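Long-range contact in peptide amidase (Stenotrophomonas maltophilia, PDB 1M22), which probably hydrolyses amide bonds as a member of the amidase signature family, with peptide amides its likely substrates: residues G76-I81 with R118-V123. Residues are numbered along the deposited sequence; the frame is centred on the assembly and turned at random.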
ATOM      1  N   GLY A  76      23.220   1.183   5.144  1.00 11.69           N
ATOM      2  CA  GLY A  76      22.624   2.132   4.223  1.00 11.14           C
ATOM      3  C   GLY A  76      21.639   3.078   4.881  1.00  9.99           C
ATOM      4  O   GLY A  76      21.549   3.133   6.109  1.00 10.87           O
ATOM      5  N   PRO A  77      20.869   3.830   4.080  1.00  9.59           N
ATOM      6  CA  PRO A  77      19.874   4.801   4.547  1.00 10.16           C
ATOM      7  C   PRO A  77      18.832   4.288   5.539  1.00  9.36           C
ATOM      8  O   PRO A  77      18.296   5.065   6.329  1.00  9.67           O
ATOM      9  CB  PRO A  77      19.225   5.281   3.251  1.00 11.58           C
ATOM     10  CG  PRO A  77      20.319   5.132   2.247  1.00 13.95           C
ATOM     11  CD  PRO A  77      20.911   3.799   2.607  1.00 10.91           C
ATOM     12  N   LEU A  78      18.537   2.992   5.498  1.00  8.54           N
ATOM     13  CA  LEU A  78      17.532   2.427   6.393  1.00  7.94           C
ATOM     14  C   LEU A  78      18.094   1.701   7.613  1.00  8.78           C
ATOM     15  O   LEU A  78      17.345   1.060   8.352  1.00  9.17           O
ATOM     16  CB  LEU A  78      16.621   1.463   5.625  1.00  9.98           C
ATOM     17  CG  LEU A  78      15.822   2.005   4.435  1.00  9.97           C
ATOM     18  CD1 LEU A  78      14.917   0.908   3.897  1.00 11.05           C
ATOM     19  CD2 LEU A  78      14.991   3.205   4.856  1.00 12.01           C
ATOM     20  N   HIS A  79      19.398   1.813   7.838  1.00  8.49           N
ATOM     21  CA  HIS A  79      20.026   1.135   8.967  1.00  8.26           C
ATOM     22  C   HIS A  79      19.410   1.545  10.303  1.00  7.89           C
ATOM     23  O   HIS A  79      19.507   2.704  10.715  1.00  8.98           O
ATOM     24  CB  HIS A  79      21.528   1.427   8.984  1.00  9.38           C
ATOM     25  CG  HIS A  79      22.302   0.537   9.906  1.00  9.68           C
ATOM     26  ND1 HIS A  79      23.109  -0.483   9.449  1.00 10.20           N
ATOM     27  CD2 HIS A  79      22.376   0.497  11.258  1.00 10.33           C
ATOM     28  CE1 HIS A  79      23.647  -1.112  10.478  1.00 11.32           C
ATOM     29  NE2 HIS A  79      23.218  -0.536  11.588  1.00  9.63           N
ATOM     30  N   GLY A  80      18.778   0.586  10.975  1.00  7.24           N
ATOM     31  CA  GLY A  80      18.164   0.851  12.266  1.00  7.57           C
ATOM     32  C   GLY A  80      16.759   1.434  12.245  1.00  8.07           C
ATOM     33  O   GLY A  80      16.197   1.710  13.300  1.00  9.41           O
ATOM     34  N   ILE A  81      16.186   1.615  11.058  1.00  7.75           N
ATOM     35  CA  ILE A  81      14.842   2.183  10.919  1.00  7.22           C
ATOM     36  C   ILE A  81      13.747   1.133  11.135  1.00  6.69           C
ATOM     37  O   ILE A  81      13.701   0.131  10.427  1.00  7.72           O
ATOM     38  CB  ILE A  81      14.664   2.808   9.514  1.00  8.32           C
ATOM     39  CG1 ILE A  81      15.659   3.956   9.325  1.00  9.26           C
ATOM     40  CG2 ILE A  81      13.229   3.286   9.325  1.00  9.14           C
ATOM     41  CD1 ILE A  81      15.438   5.141  10.243  1.00 12.03           C
ATOM     42  N   ARG A 118      15.731  -6.218   5.444  1.00  8.19           N
ATOM     43  CA  ARG A 118      16.602  -6.584   6.548  1.00  8.27           C
ATOM     44  C   ARG A 118      18.072  -6.422   6.174  1.00 10.06           C
ATOM     45  O   ARG A 118      18.875  -5.990   7.002  1.00 10.42           O
ATOM     46  CB  ARG A 118      16.289  -8.005   7.029  1.00 10.56           C
ATOM     47  CG  ARG A 118      15.066  -8.034   7.948  1.00 11.01           C
ATOM     48  CD  ARG A 118      14.676  -9.431   8.399  1.00 13.53           C
ATOM     49  NE  ARG A 118      13.882  -9.371   9.625  1.00 16.41           N
ATOM     50  CZ  ARG A 118      12.919 -10.230   9.943  1.00 15.43           C
ATOM     51  NH1 ARG A 118      12.612 -11.227   9.122  1.00 16.37           N
ATOM     52  NH2 ARG A 118      12.264 -10.095  11.089  1.00 15.48           N
ATOM     53  N   ASP A 119      18.428  -6.742   4.932  1.00  9.50           N
ATOM     54  CA  ASP A 119      19.811  -6.578   4.498  1.00 11.33           C
ATOM     55  C   ASP A 119      20.161  -5.089   4.511  1.00  9.94           C
ATOM     56  O   ASP A 119      21.308  -4.715   4.758  1.00 11.31           O
ATOM     57  CB  ASP A 119      20.017  -7.153   3.092  1.00 13.72           C
ATOM     58  CG  ASP A 119      19.887  -8.662   3.054  1.00 20.66           C
ATOM     59  OD1 ASP A 119      20.349  -9.323   4.007  1.00 24.20           O
ATOM     60  OD2 ASP A 119      19.334  -9.190   2.064  1.00 25.44           O
ATOM     61  N   ALA A 120      19.164  -4.246   4.255  1.00  8.79           N
ATOM     62  CA  ALA A 120      19.342  -2.795   4.253  1.00  8.91           C
ATOM     63  C   ALA A 120      19.420  -2.240   5.677  1.00  8.50           C
ATOM     64  O   ALA A 120      19.651  -1.043   5.873  1.00  9.38           O
ATOM     65  CB  ALA A 120      18.198  -2.127   3.493  1.00  9.52           C
ATOM     66  N   GLY A 121      19.209  -3.104   6.665  1.00  8.58           N
ATOM     67  CA  GLY A 121      19.293  -2.676   8.054  1.00  8.45           C
ATOM     68  C   GLY A 121      18.000  -2.287   8.741  1.00  8.04           C
ATOM     69  O   GLY A 121      18.022  -1.852   9.891  1.00  8.16           O
ATOM     70  N   ALA A 122      16.869  -2.437   8.061  1.00  7.53           N
ATOM     71  CA  ALA A 122      15.598  -2.082   8.674  1.00  8.53           C
ATOM     72  C   ALA A 122      15.246  -3.063   9.786  1.00  7.62           C
ATOM     73  O   ALA A 122      15.641  -4.229   9.755  1.00  9.72           O
ATOM     74  CB  ALA A 122      14.486  -2.057   7.624  1.00  8.30           C
ATOM     75  N   VAL A 123      14.512  -2.569  10.774  1.00  7.24           N
ATOM     76  CA  VAL A 123      14.078  -3.370  11.910  1.00  7.70           C
ATOM     77  C   VAL A 123      12.589  -3.658  11.731  1.00  7.45           C
ATOM     78  O   VAL A 123      11.793  -2.735  11.568  1.00  8.34           O
ATOM     79  CB  VAL A 123      14.283  -2.601  13.233  1.00  7.99           C
ATOM     80  CG1 VAL A 123      13.643  -3.359  14.394  1.00 10.63           C
ATOM     81  CG2 VAL A 123      15.771  -2.396  13.485  1.00  9.97           C
TER
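The carbonyl oxygen of Gly-121 takes the amide of Gly-80, N to O 2.8 Å. A second backbone bond follows at once: Val-123 N gives its hydrogen to Ile-81 O, also at 2.8 Å and nearly straight, 172° at the hydrogen. The CA of Ala-122 also approaches that oxygen, 3.4 Å away, in a bent CA-H...O contact, and the methyl CB of Ala-122 lies 3.6 Å from it. Gly-80 and Ile-81 therefore dock main chain to main chain on the residues just past helix 112-119.

Gly-121, the first residue to leave helical angles, has positive phi (95°) in a Schellman motif. Its CA comes within 4.0 Å of the CA of His-79, so the two backbones pack directly against each other there. In segment 76-81 two overlapping turns, type I from Gly-76 to His-79 and type II from Leu-78 to Ile-81, present the backbone. Leu-78 sends its CB over the carbonyl oxygen of Ala-120, 3.9 Å away, and loosely meets the Ala-120 methyl. Val-123 holds CG2 anti to its carbonyl carbon, which sets that methyl against the Gly-80 peptide, 4.1 Å from Gly-80 O; this oxygen also bonds to Ser-27 OG.

The His-79 ring bonds through NE2 to Arg-65 O and through ND1 to Arg-75 N, while Ile-81 packs on Val-13, Leu-16 and Met-20 of helix 13-21. The contact lies far from the annotated active-site residues. The two segments run into the parallel neighbours 82-86 and 123-128, the second starting at Val-123, which bonds on to Leu-83, so the double turn and the helix end lead into adjacent strands of the mixed central sheet of the amidase signature fold.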